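Local atomic coordinates of carbohydrate kinase (Agrobacterium tumefaciens, PDB entry 2NWH), a protein that probably phosphorylates a sugar or sugar-like substrate with ATP, as a ribokinase-like carbohydrate kinase of the pfkB family. Residues R47-L52 with G260-I265; A60-D65 with D82-F87; D141-E146 with P170-K175; E235-H240 with E273-G278. All coordinates share one frame; numbering follows the deposited sequence. Where two conformers were deposited one is given.

Contact 1 of 4, residues R47-L52 with G260-I265; sequences RNLSRL and GYLAAI
Leu49 in the last turn of helix 41-51 and Leu52 just past its end lie against one side of helix 255-266 with methyl groups alone; no hydrogen bond crosses. The CD1 branch of Leu52 comes in over Gly260 and Ala263, meeting Ala263 CB at 3.8 Å. One turn separates these two small residues, and Leu52 CD1 rests 4.2 Å from Gly260 CA, against the bare backbone of that turn. Leu49 divides its work between its branches. Its CD2 lies against the backbone beside Ala263, 4.1 Å from Ala263 N, while its CD1 reaches the CD2 methyl of Leu262 at 4.0 Å. These two leucine side chains cross at about a right angle; Leu49 has CG turned beside its backbone N (chi1 -71°), whereas Leu262 swings CG to the far side from its own N (chi1 -177°). The closest CA pair is Leu49 and Ala263, 6.7 Å apart, where the small Ala263 faces Leu49 and Leu52. On the neighbouring face of helix 41-51, Arg51 NH1 gives a weak hydrogen bond to Asn48 OD1 in the guanidinium plane, with Arg47 CB above one face of that group; Asn48 ND2 meanwhile bonds Asp255 OD2, a second, polar link to helix 255-266. Beneath the helix pair runs the central sheet: Leu49 packs on Leu139 of strand 137-141, Leu262 on Phe137 of the same strand and on Ile185 and Phe187 of strand 185-189. Ala263 also touches Phe54 and, on helix 271-286, Gln277.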
loop_
_atom_site.group_PDB
_atom_site.type_symbol
_atom_site.label_atom_id
_atom_site.label_comp_id
_atom_site.label_asym_id
_atom_site.label_seq_id
_atom_site.Cartn_x
_atom_site.Cartn_y
_atom_site.Cartn_z
ATOM N N ARG A 47 3.918 2.624 -7.466
ATOM C CA ARG A 47 5.311 2.943 -7.790
ATOM C C ARG A 47 6.178 1.750 -7.525
ATOM O O ARG A 47 7.046 1.435 -8.348
ATOM C CB ARG A 47 5.787 4.150 -6.968
ATOM C CG ARG A 47 5.126 5.469 -7.453
ATOM C CD ARG A 47 5.887 6.656 -6.909
ATOM N NE ARG A 47 5.822 6.782 -5.443
ATOM C CZ ARG A 47 6.243 7.845 -4.756
ATOM N NH1 ARG A 47 6.856 8.833 -5.408
ATOM N NH2 ARG A 47 6.127 7.880 -3.418
ATOM N N ASN A 48 5.974 1.092 -6.392
ATOM C CA ASN A 48 6.851 -0.047 -6.049
ATOM C C ASN A 48 6.729 -1.166 -7.053
ATOM O O ASN A 48 7.741 -1.747 -7.460
ATOM C CB ASN A 48 6.575 -0.591 -4.641
ATOM C CG ASN A 48 6.930 0.414 -3.548
ATOM O OD1 ASN A 48 7.621 1.387 -3.807
ATOM N ND2 ASN A 48 6.458 0.169 -2.325
ATOM N N LEU A 49 5.491 -1.501 -7.434
ATOM C CA LEU A 49 5.271 -2.549 -8.419
ATOM C C LEU A 49 5.902 -2.214 -9.748
ATOM O O LEU A 49 6.464 -3.095 -10.416
ATOM C CB LEU A 49 3.757 -2.832 -8.582
ATOM C CG LEU A 49 3.210 -3.534 -7.337
ATOM C CD1 LEU A 49 1.660 -3.316 -7.199
ATOM C CD2 LEU A 49 3.631 -5.019 -7.312
ATOM N N SER A 50 5.817 -0.956 -10.156
ATOM C CA SER A 50 6.512 -0.511 -11.388
ATOM C C SER A 50 8.048 -0.671 -11.310
ATOM O O SER A 50 8.720 -1.180 -12.252
ATOM C CB SER A 50 6.079 0.920 -11.731
ATOM O OG SER A 50 6.635 1.329 -12.963
ATOM N N ARG A 51 8.589 -0.298 -10.165
ATOM C CA ARG A 51 10.038 -0.479 -9.876
ATOM C C ARG A 51 10.488 -1.921 -9.936
ATOM O O ARG A 51 11.658 -2.186 -10.228
ATOM C CB ARG A 51 10.341 0.056 -8.476
ATOM C CG ARG A 51 10.405 1.597 -8.466
ATOM C CD ARG A 51 10.357 2.140 -7.044
ATOM N NE ARG A 51 10.251 3.604 -7.102
ATOM C CZ ARG A 51 9.572 4.329 -6.239
ATOM N NH1 ARG A 51 8.950 3.724 -5.231
ATOM N NH2 ARG A 51 9.537 5.666 -6.373
ATOM N N LEU A 52 9.557 -2.823 -9.634
ATOM C CA LEU A 52 9.795 -4.266 -9.705
ATOM C C LEU A 52 9.459 -4.872 -11.067
ATOM O O LEU A 52 9.497 -6.088 -11.234
ATOM C CB LEU A 52 9.022 -4.969 -8.597
ATOM C CG LEU A 52 9.392 -4.555 -7.175
ATOM C CD1 LEU A 52 8.501 -5.334 -6.268
ATOM C CD2 LEU A 52 10.915 -4.829 -6.878
ATOM N N GLY A 260 6.377 -6.332 -2.686
ATOM C CA GLY A 260 7.301 -7.449 -2.894
ATOM C C GLY A 260 6.561 -8.772 -2.870
ATOM O O GLY A 260 6.818 -9.655 -3.695
ATOM N N TYR A 261 5.607 -8.883 -1.950
ATOM C CA TYR A 261 4.791 -10.101 -1.863
ATOM C C TYR A 261 3.910 -10.281 -3.095
ATOM O O TYR A 261 3.904 -11.348 -3.717
ATOM C CB TYR A 261 3.945 -10.061 -0.591
ATOM C CG TYR A 261 3.210 -11.342 -0.318
ATOM C CD1 TYR A 261 3.783 -12.326 0.491
ATOM C CD2 TYR A 261 1.940 -11.591 -0.890
ATOM C CE1 TYR A 261 3.117 -13.517 0.754
ATOM C CE2 TYR A 261 1.259 -12.798 -0.627
ATOM C CZ TYR A 261 1.866 -13.752 0.189
ATOM O OH TYR A 261 1.231 -14.947 0.483
ATOM N N LEU A 262 3.176 -9.235 -3.474
ATOM C CA LEU A 262 2.286 -9.288 -4.614
ATOM C C LEU A 262 3.091 -9.512 -5.876
ATOM O O LEU A 262 2.686 -10.294 -6.714
ATOM C CB LEU A 262 1.454 -8.002 -4.673
ATOM C CG LEU A 262 0.412 -7.891 -5.762
ATOM C CD1 LEU A 262 -0.588 -8.997 -5.496
ATOM C CD2 LEU A 262 -0.235 -6.535 -5.644
ATOM N N ALA A 263 4.271 -8.878 -5.997
ATOM C CA ALA A 263 5.127 -9.143 -7.154
ATOM C C ALA A 263 5.480 -10.606 -7.248
ATOM O O ALA A 263 5.459 -11.179 -8.344
ATOM C CB ALA A 263 6.373 -8.308 -7.150
ATOM N N ALA A 264 5.823 -11.225 -6.112
ATOM C CA ALA A 264 6.132 -12.662 -6.095
ATOM C C ALA A 264 4.946 -13.553 -6.503
ATOM O O ALA A 264 5.126 -14.476 -7.290
ATOM C CB ALA A 264 6.706 -13.092 -4.778
ATOM N N ILE A 265 3.762 -13.286 -5.961
ATOM C CA ILE A 265 2.553 -14.066 -6.304
ATOM C C ILE A 265 2.200 -13.921 -7.796
ATOM O O ILE A 265 1.847 -14.889 -8.460
ATOM C CB ILE A 265 1.327 -13.680 -5.412
ATOM C CG1 ILE A 265 1.575 -14.003 -3.918
ATOM C CG2 ILE A 265 0.010 -14.351 -5.932
ATOM C CD1 ILE A 265 1.853 -15.510 -3.556
#

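Contact 2 of 4, residues A60-D65 with D82-F87; sequences APRGGD and DTPFTF
Asp82 OD1 is gripped twice, by Arg62 NH2 at 2.9 Å and by a water that donates to it over 2.7 Å. The same water accepts from Ala60 N, tying the aspartate to the backbone of the adjacent strand. Its other oxygen, OD2, takes Arg62 NH1 at 2.8 Å through the syn lone pair, completing an end-on, two-nitrogen salt bridge whose guanidinium and carboxylate planes lie only 12° apart. Arg62 reaches it with CG anti to the backbone N and the chain then bent at chi2 and chi3, which folds the side chain back over Pro84: Pro84 CB sits 3.5 Å from Arg62 CB and lies over the rim of one guanidinium face. Under this pair the backbones run as parallel strands. Phe85 N bonds Ala60 O, Arg62 N bonds Phe85 O at 3.0 Å, and Phe87 N bonds Arg62 O at 2.8 Å. Strand 81-87 is an outermost strand of the large sheet, joined to strand 55-63 by helix 66-77 in a beta-alpha-beta unit, and Val71 and Ala72 of that helix touch Arg62. Pairing with both carboxylate oxygens should offset the charge of the buried Arg62 and limit rotation of its guanidinium, adding a side-chain link to the backbone ladder at the sheet edge.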
loop_
_atom_site.group_PDB
_atom_site.type_symbol
_atom_site.label_atom_id
_atom_site.label_comp_id
_atom_site.label_asym_id
_atom_site.label_seq_id
_atom_site.Cartn_x
_atom_site.Cartn_y
_atom_site.Cartn_z
ATOM N N ALA A 60 -6.816 7.279 -9.298
ATOM C CA ALA A 60 -7.071 7.924 -8.011
ATOM C C ALA A 60 -7.873 9.218 -8.198
ATOM O O ALA A 60 -7.622 9.957 -9.168
ATOM C CB ALA A 60 -5.775 8.229 -7.335
ATOM N N PRO A 61 -8.784 9.528 -7.262
ATOM C CA PRO A 61 -9.472 10.843 -7.293
ATOM C C PRO A 61 -8.398 11.919 -7.264
ATOM O O PRO A 61 -7.387 11.784 -6.549
ATOM C CB PRO A 61 -10.304 10.843 -6.011
ATOM C CG PRO A 61 -10.653 9.361 -5.806
ATOM C CD PRO A 61 -9.249 8.722 -6.109
ATOM N N ARG A 62 -8.551 12.932 -8.103
ATOM C CA ARG A 62 -7.509 13.937 -8.279
ATOM C C ARG A 62 -8.193 15.303 -8.406
ATOM O O ARG A 62 -9.229 15.418 -9.045
ATOM C CB ARG A 62 -6.750 13.648 -9.559
ATOM C CG ARG A 62 -5.668 14.619 -9.953
ATOM C CD ARG A 62 -4.409 14.553 -9.027
ATOM N NE ARG A 62 -3.928 13.151 -8.881
ATOM C CZ ARG A 62 -3.276 12.453 -9.819
ATOM N NH1 ARG A 62 -2.954 12.979 -11.003
ATOM N NH2 ARG A 62 -2.947 11.188 -9.567
ATOM N N GLY A 63 -7.570 16.334 -7.860
ATOM C CA GLY A 63 -8.051 17.709 -8.060
ATOM C C GLY A 63 -7.565 18.393 -9.338
ATOM O O GLY A 63 -6.682 17.892 -10.023
ATOM N N GLY A 64 -8.100 19.573 -9.647
ATOM C CA GLY A 64 -7.630 20.296 -10.808
ATOM C C GLY A 64 -6.470 21.236 -10.507
ATOM O O GLY A 64 -6.430 22.331 -11.062
ATOM N N ASP A 65 -5.547 20.832 -9.634
ATOM C CA ASP A 65 -4.530 21.734 -9.074
ATOM C C ASP A 65 -3.093 21.342 -9.372
ATOM O O ASP A 65 -2.792 20.239 -9.862
ATOM C CB ASP A 65 -4.730 21.885 -7.547
ATOM C CG ASP A 65 -4.897 20.523 -6.825
ATOM O OD1 ASP A 65 -4.585 19.465 -7.422
ATOM O OD2 ASP A 65 -5.324 20.516 -5.649
ATOM N N ASP A 82 -0.610 7.174 -15.003
ATOM C CA ASP A 82 -1.534 7.921 -14.139
ATOM C C ASP A 82 -2.747 8.273 -14.963
ATOM O O ASP A 82 -2.657 9.144 -15.835
ATOM C CB ASP A 82 -0.908 9.242 -13.713
ATOM C CG ASP A 82 -1.780 10.012 -12.724
ATOM O OD1 ASP A 82 -2.268 9.403 -11.738
ATOM O OD2 ASP A 82 -1.950 11.237 -12.923
ATOM N N THR A 83 -3.869 7.622 -14.694
ATOM C CA THR A 83 -5.150 8.016 -15.334
ATOM C C THR A 83 -6.115 8.426 -14.217
ATOM O O THR A 83 -6.875 7.626 -13.733
ATOM C CB THR A 83 -5.745 6.877 -16.247
ATOM O OG1 THR A 83 -5.976 5.691 -15.486
ATOM C CG2 THR A 83 -4.807 6.514 -17.407
ATOM N N PRO A 84 -6.056 9.691 -13.779
ATOM C CA PRO A 84 -6.765 10.119 -12.571
ATOM C C PRO A 84 -8.261 10.284 -12.776
ATOM O O PRO A 84 -8.743 10.562 -13.911
ATOM C CB PRO A 84 -6.109 11.473 -12.248
ATOM C CG PRO A 84 -5.740 12.012 -13.626
ATOM C CD PRO A 84 -5.274 10.793 -14.391
ATOM N N PHE A 85 -9.008 10.114 -11.684
ATOM C CA PHE A 85 -10.444 10.475 -11.659
ATOM C C PHE A 85 -10.509 11.958 -11.281
ATOM O O PHE A 85 -10.661 12.321 -10.119
ATOM C CB PHE A 85 -11.249 9.581 -10.686
ATOM C CG PHE A 85 -12.692 9.316 -11.138
ATOM C CD1 PHE A 85 -13.208 8.020 -11.126
ATOM C CD2 PHE A 85 -13.506 10.362 -11.590
ATOM C CE1 PHE A 85 -14.526 7.735 -11.558
ATOM C CE2 PHE A 85 -14.834 10.114 -11.996
ATOM C CZ PHE A 85 -15.348 8.794 -11.999
ATOM N N THR A 86 -10.358 12.823 -12.280
ATOM C CA THR A 86 -10.151 14.288 -12.067
ATOM C C THR A 86 -11.436 15.040 -11.810
ATOM O O THR A 86 -12.431 14.870 -12.572
ATOM C CB THR A 86 -9.461 14.928 -13.317
ATOM O OG1 THR A 86 -8.212 14.258 -13.530
ATOM C CG2 THR A 86 -9.191 16.423 -13.145
ATOM N N PHE A 87 -11.428 15.872 -10.753
ATOM C CA PHE A 87 -12.533 16.799 -10.448
ATOM C C PHE A 87 -11.976 18.199 -10.431
ATOM O O PHE A 87 -11.343 18.618 -9.463
ATOM C CB PHE A 87 -13.218 16.473 -9.119
ATOM C CG PHE A 87 -13.761 15.096 -9.092
ATOM C CD1 PHE A 87 -15.011 14.826 -9.655
ATOM C CD2 PHE A 87 -12.998 14.058 -8.558
ATOM C CE1 PHE A 87 -15.536 13.509 -9.681
ATOM C CE2 PHE A 87 -13.516 12.719 -8.546
ATOM C CZ PHE A 87 -14.773 12.465 -9.128
HETATM O O HOH W 1 -4.678 8.349 -11.082
#

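Contact 3 of 4, residues D141-E146 with P170-K175; sequences DANLPE and PAKAVK
Lys175 sends its ammonium group into a bend of the 141-146 loop, where NZ bonds Ala142 O at 2.9 Å and, more weakly, Leu144 O at 3.0 Å. The first bond meets its carbonyl tilted 28° from the carbonyl plane. Two backbone oxygens from one turn thus share a single lysine, and the carbonyl dipoles probably help to offset its charge. Beside it, Lys172 lays its aliphatic chain along the same carbonyl, with CD 3.5 Å from Ala142 O, and continues past Asn143. Ala142 CB points toward the segment 170-175 and touches Lys172 CB at 3.9 Å and Lys172 O at 3.6 Å. Farther along, Glu146 CG lies 3.5 Å from Lys175 O. The next shell explains how these groups are held. Lys175 leaves its backbone with CG beside N, and a bend at chi3 (76°) turns CE and NZ toward the two carbonyls. Those carbonyls are presented by a type I beta turn from Asp141 to Leu144, which is braced by an Asx turn: Asp141 OD1 accepts from Asn143 N at 2.9 Å, met from above the carboxylate plane. Asp141 OD2 is held in turn by the backbone N atoms of Gly11 and Gly42. The loop follows strand 137-141 and leads into helix 146-158, whose Leu149 touches both Leu144 and Lys175. The partner segment follows the adjacent parallel strand 163-166, where Ile166 shares a backbone hydrogen bond with Ala142; on its other flank, Pro170 and Ala173 pack on helix 190-197.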
loop_
_atom_site.group_PDB
_atom_site.type_symbol
_atom_site.label_atom_id
_atom_site.label_comp_id
_atom_site.label_asym_id
_atom_site.label_seq_id
_atom_site.Cartn_x
_atom_site.Cartn_y
_atom_site.Cartn_z
ATOM N N ASP A 141 -6.933 0.154 -2.144
ATOM C CA ASP A 141 -6.693 0.401 -0.752
ATOM C C ASP A 141 -7.981 0.905 -0.099
ATOM O O ASP A 141 -8.967 1.267 -0.778
ATOM C CB ASP A 141 -5.493 1.292 -0.502
ATOM C CG ASP A 141 -5.737 2.737 -0.934
ATOM O OD1 ASP A 141 -6.910 3.183 -0.923
ATOM O OD2 ASP A 141 -4.757 3.427 -1.265
ATOM N N ALA A 142 -7.949 0.909 1.230
ATOM C CA ALA A 142 -9.143 1.199 1.988
ATOM C C ALA A 142 -9.374 2.712 2.138
ATOM O O ALA A 142 -10.195 3.125 2.967
ATOM C CB ALA A 142 -9.099 0.448 3.368
ATOM N N ASN A 143 -8.676 3.529 1.328
ATOM C CA ASN A 143 -9.022 4.956 1.187
ATOM C C ASN A 143 -10.342 5.153 0.448
ATOM O O ASN A 143 -11.023 6.188 0.605
ATOM C CB ASN A 143 -7.947 5.759 0.444
ATOM C CG ASN A 143 -6.734 6.031 1.277
ATOM O OD1 ASN A 143 -5.604 5.684 0.891
ATOM N ND2 ASN A 143 -6.944 6.647 2.437
ATOM N N LEU A 144 -10.681 4.193 -0.405
ATOM C CA LEU A 144 -11.936 4.255 -1.164
ATOM C C LEU A 144 -13.116 3.979 -0.222
ATOM O O LEU A 144 -12.977 3.268 0.770
ATOM C CB LEU A 144 -11.962 3.183 -2.260
ATOM C CG LEU A 144 -10.886 3.193 -3.360
ATOM C CD1 LEU A 144 -11.154 2.021 -4.317
ATOM C CD2 LEU A 144 -10.834 4.500 -4.101
ATOM N N PRO A 145 -14.289 4.530 -0.529
ATOM C CA PRO A 145 -15.466 4.254 0.312
ATOM C C PRO A 145 -15.801 2.761 0.479
ATOM O O PRO A 145 -15.536 1.973 -0.425
ATOM C CB PRO A 145 -16.600 4.939 -0.464
ATOM C CG PRO A 145 -15.912 6.092 -1.171
ATOM C CD PRO A 145 -14.607 5.458 -1.635
ATOM N N GLU A 146 -16.413 2.399 1.621
ATOM C CA GLU A 146 -16.826 1.018 1.867
ATOM C C GLU A 146 -17.647 0.426 0.717
ATOM O O GLU A 146 -17.289 -0.644 0.186
ATOM C CB GLU A 146 -17.548 0.877 3.232
ATOM C CG GLU A 146 -18.207 -0.492 3.492
ATOM C CD GLU A 146 -18.481 -0.760 4.986
ATOM O OE1 GLU A 146 -18.051 0.047 5.842
ATOM O OE2 GLU A 146 -19.107 -1.802 5.307
ATOM N N PRO A 170 -6.240 0.864 11.039
ATOM C CA PRO A 170 -7.284 0.058 11.692
ATOM C C PRO A 170 -8.680 0.644 11.446
ATOM O O PRO A 170 -9.634 -0.104 11.201
ATOM C CB PRO A 170 -6.925 0.100 13.179
ATOM C CG PRO A 170 -5.754 0.996 13.324
ATOM C CD PRO A 170 -5.262 1.420 11.994
ATOM N N ALA A 171 -8.779 1.972 11.475
ATOM C CA ALA A 171 -10.032 2.667 11.170
ATOM C C ALA A 171 -10.571 2.333 9.775
ATOM O O ALA A 171 -11.776 2.119 9.609
ATOM C CB ALA A 171 -9.865 4.178 11.342
ATOM N N LYS A 172 -9.685 2.283 8.781
ATOM C CA LYS A 172 -10.097 2.114 7.393
ATOM C C LYS A 172 -10.325 0.654 7.031
ATOM O O LYS A 172 -11.221 0.355 6.244
ATOM C CB LYS A 172 -9.091 2.769 6.444
ATOM C CG LYS A 172 -9.163 4.305 6.451
ATOM C CD LYS A 172 -8.352 4.915 5.317
ATOM C CE LYS A 172 -7.627 6.197 5.736
ATOM N NZ LYS A 172 -8.543 7.352 5.952
ATOM N N ALA A 173 -9.531 -0.248 7.617
ATOM C CA ALA A 173 -9.616 -1.689 7.343
ATOM C C ALA A 173 -11.043 -2.258 7.342
ATOM O O ALA A 173 -11.388 -3.066 6.472
ATOM C CB ALA A 173 -8.739 -2.471 8.327
ATOM N N VAL A 174 -11.853 -1.831 8.320
ATOM C CA VAL A 174 -13.232 -2.327 8.483
ATOM C C VAL A 174 -14.081 -2.158 7.202
ATOM O O VAL A 174 -15.000 -2.939 6.935
ATOM C CB VAL A 174 -13.945 -1.654 9.683
ATOM C CG1 VAL A 174 -13.205 -1.932 10.980
ATOM C CG2 VAL A 174 -14.097 -0.147 9.452
ATOM N N LYS A 175 -13.732 -1.156 6.400
ATOM C CA LYS A 175 -14.397 -0.858 5.123
ATOM C C LYS A 175 -14.299 -2.002 4.102
ATOM O O LYS A 175 -15.028 -2.001 3.075
ATOM C CB LYS A 175 -13.805 0.415 4.524
ATOM C CG LYS A 175 -14.072 1.673 5.367
ATOM C CD LYS A 175 -13.128 2.839 5.049
ATOM C CE LYS A 175 -13.478 3.520 3.761
ATOM N NZ LYS A 175 -12.621 4.700 3.405
#

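Contact 4 of 4, residues E235-H240 with E273-G278; sequences EKAILH and EALRQG
Leu275 and Leu239 both carry first torsions away from the staggered values, chi1 -138° and -135°, and with these turns their branches meet between strand and helix. In Leu275 a chi2 of 178° puts CD1 anti to CA, and the two methyls go to different partners. Its CD1 reaches the backbone of the strand at the Ala237-Ile238 peptide, 3.6 Å from both Ala237 C and Ile238 N, and also touches Ala237 CB at 3.7 Å. Its CD2 meets Leu239 CD1 at 3.5 Å, the two side chains running past one another in opposing senses. Leu275 thus spans the helix-facing side of Ala237 and the flank of Leu239, while Ile238, between them, points the other way. Leu239 CD1 also touches Arg276 CG at 4.2 Å, the aliphatic part of an arginine whose NE and NH2 bond Pro309 O and Val308 O. No hydrogen bond crosses; the side chains that meet are apolar where they touch, and the axes of the segments approach to 8.7 Å, probably helped by the short Ala237. Strand 236-239 lies between strands 227-231 and 311-313 at one end of the large sheet. Helix 271-286 covers it, with Leu275 also on Val228 and Ala230, and Ala274 of the same helix packs on helix 255-266.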
loop_
_atom_site.group_PDB
_atom_site.type_symbol
_atom_site.label_atom_id
_atom_site.label_comp_id
_atom_site.label_asym_id
_atom_site.label_seq_id
_atom_site.Cartn_x
_atom_site.Cartn_y
_atom_site.Cartn_z
ATOM N N GLU A 235 -2.861 -22.940 2.532
ATOM C CA GLU A 235 -1.504 -22.903 3.065
ATOM C C GLU A 235 -1.250 -21.698 3.961
ATOM O O GLU A 235 -1.889 -20.659 3.820
ATOM C CB GLU A 235 -0.500 -22.866 1.912
ATOM C CG GLU A 235 -0.520 -24.077 0.994
ATOM C CD GLU A 235 0.412 -23.924 -0.210
ATOM O OE1 GLU A 235 0.243 -22.952 -0.991
ATOM O OE2 GLU A 235 1.301 -24.795 -0.373
ATOM N N LYS A 236 -0.284 -21.828 4.861
ATOM C CA LYS A 236 0.238 -20.678 5.585
ATOM C C LYS A 236 1.754 -20.826 5.772
ATOM O O LYS A 236 2.300 -21.939 5.754
ATOM C CB LYS A 236 -0.493 -20.468 6.914
ATOM C CG LYS A 236 -0.394 -21.666 7.876
ATOM C CD LYS A 236 -1.281 -21.482 9.093
ATOM C CE LYS A 236 -1.131 -22.643 10.078
ATOM N NZ LYS A 236 -1.818 -22.351 11.364
ATOM N N ALA A 237 2.431 -19.693 5.906
ATOM C CA ALA A 237 3.853 -19.676 6.158
ATOM C C ALA A 237 4.184 -18.560 7.127
ATOM O O ALA A 237 3.391 -17.643 7.341
ATOM C CB ALA A 237 4.642 -19.543 4.856
ATOM N N ILE A 238 5.364 -18.647 7.719
ATOM C CA ILE A 238 5.781 -17.713 8.753
ATOM C C ILE A 238 7.276 -17.434 8.625
ATOM O O ILE A 238 8.027 -18.291 8.164
ATOM C CB ILE A 238 5.408 -18.255 10.159
ATOM C CG1 ILE A 238 5.334 -17.138 11.186
ATOM C CG2 ILE A 238 6.321 -19.420 10.611
ATOM C CD1 ILE A 238 4.098 -17.245 12.010
ATOM N N LEU A 239 7.698 -16.245 9.042
ATOM C CA LEU A 239 9.117 -15.903 9.044
ATOM C C LEU A 239 9.852 -16.256 10.367
ATOM O O LEU A 239 9.358 -15.996 11.465
ATOM C CB LEU A 239 9.257 -14.420 8.717
ATOM C CG LEU A 239 10.284 -13.886 7.710
ATOM C CD1 LEU A 239 10.110 -14.466 6.308
ATOM C CD2 LEU A 239 10.100 -12.364 7.663
ATOM N N HIS A 240 11.034 -16.855 10.250
ATOM C CA HIS A 240 11.879 -17.126 11.415
ATOM C C HIS A 240 12.474 -15.840 12.019
ATOM O O HIS A 240 12.592 -14.823 11.317
ATOM C CB HIS A 240 13.006 -18.123 11.065
ATOM C CG HIS A 240 12.515 -19.479 10.653
ATOM N ND1 HIS A 240 13.344 -20.433 10.100
ATOM C CD2 HIS A 240 11.279 -20.037 10.700
ATOM C CE1 HIS A 240 12.644 -21.522 9.835
ATOM N NE2 HIS A 240 11.387 -21.305 10.185
ATOM N N GLU A 273 8.094 -18.284 -0.670
ATOM C CA GLU A 273 8.895 -17.403 -1.528
ATOM C C GLU A 273 8.393 -15.933 -1.576
ATOM O O GLU A 273 9.191 -14.987 -1.532
ATOM C CB GLU A 273 8.940 -17.971 -2.944
ATOM C CG GLU A 273 9.578 -19.347 -3.064
ATOM C CD GLU A 273 9.476 -19.949 -4.477
ATOM O OE1 GLU A 273 8.391 -19.880 -5.104
ATOM O OE2 GLU A 273 10.493 -20.508 -4.959
ATOM N N ALA A 274 7.079 -15.756 -1.651
ATOM C CA ALA A 274 6.449 -14.420 -1.633
ATOM C C ALA A 274 6.699 -13.732 -0.296
ATOM O O ALA A 274 6.998 -12.534 -0.223
ATOM C CB ALA A 274 4.982 -14.549 -1.908
ATOM N N LEU A 275 6.649 -14.510 0.769
ATOM C CA LEU A 275 6.924 -13.992 2.095
ATOM C C LEU A 275 8.337 -13.405 2.174
ATOM O O LEU A 275 8.534 -12.278 2.662
ATOM C CB LEU A 275 6.862 -15.142 3.094
ATOM C CG LEU A 275 6.172 -14.888 4.430
ATOM C CD1 LEU A 275 6.158 -16.184 5.280
ATOM C CD2 LEU A 275 6.881 -13.792 5.135
ATOM N N ARG A 276 9.316 -14.193 1.728
ATOM C CA ARG A 276 10.718 -13.738 1.764
ATOM C C ARG A 276 10.986 -12.559 0.828
ATOM O O ARG A 276 11.829 -11.716 1.159
ATOM C CB ARG A 276 11.677 -14.887 1.495
ATOM C CG ARG A 276 11.661 -15.914 2.650
ATOM C CD ARG A 276 12.768 -16.940 2.502
ATOM N NE ARG A 276 14.071 -16.339 2.788
ATOM C CZ ARG A 276 15.043 -16.199 1.891
ATOM N NH1 ARG A 276 14.860 -16.597 0.642
ATOM N NH2 ARG A 276 16.207 -15.669 2.258
ATOM N N GLN A 277 10.314 -12.512 -0.328
ATOM C CA GLN A 277 10.501 -11.361 -1.232
ATOM C C GLN A 277 9.933 -10.081 -0.636
ATOM O O GLN A 277 10.556 -8.997 -0.748
ATOM C CB GLN A 277 9.912 -11.584 -2.640
ATOM C CG GLN A 277 10.113 -10.335 -3.528
ATOM C CD GLN A 277 9.822 -10.549 -4.998
ATOM O OE1 GLN A 277 10.472 -11.361 -5.676
ATOM N NE2 GLN A 277 8.849 -9.821 -5.503
ATOM N N GLY A 278 8.753 -10.193 -0.013
ATOM C CA GLY A 278 8.112 -9.056 0.636
ATOM C C GLY A 278 8.985 -8.546 1.777
ATOM O O GLY A 278 9.189 -7.330 1.941
#

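Contacts 1 and 4 are buried and without hydrogen bonds between their segments, helix against helix and strand against helix, and they adjoin each other: Gln277 of contact 4 touches Gly260 and Ala263 of contact 1, so helices 255-266 and 271-286 form one layer on the large sheet. Contacts 2 and 3 are partly buried, and each adds a charged side chain to its backbone partners. Contact 2 joins two strands at one edge of that sheet through backbone pairing and a salt bridge; contact 4 lies toward its other end, the two centres about 36 Å apart. In contact 3 a lysine instead meets carbonyls of a loop at the C-terminal ends of neighbouring parallel strands.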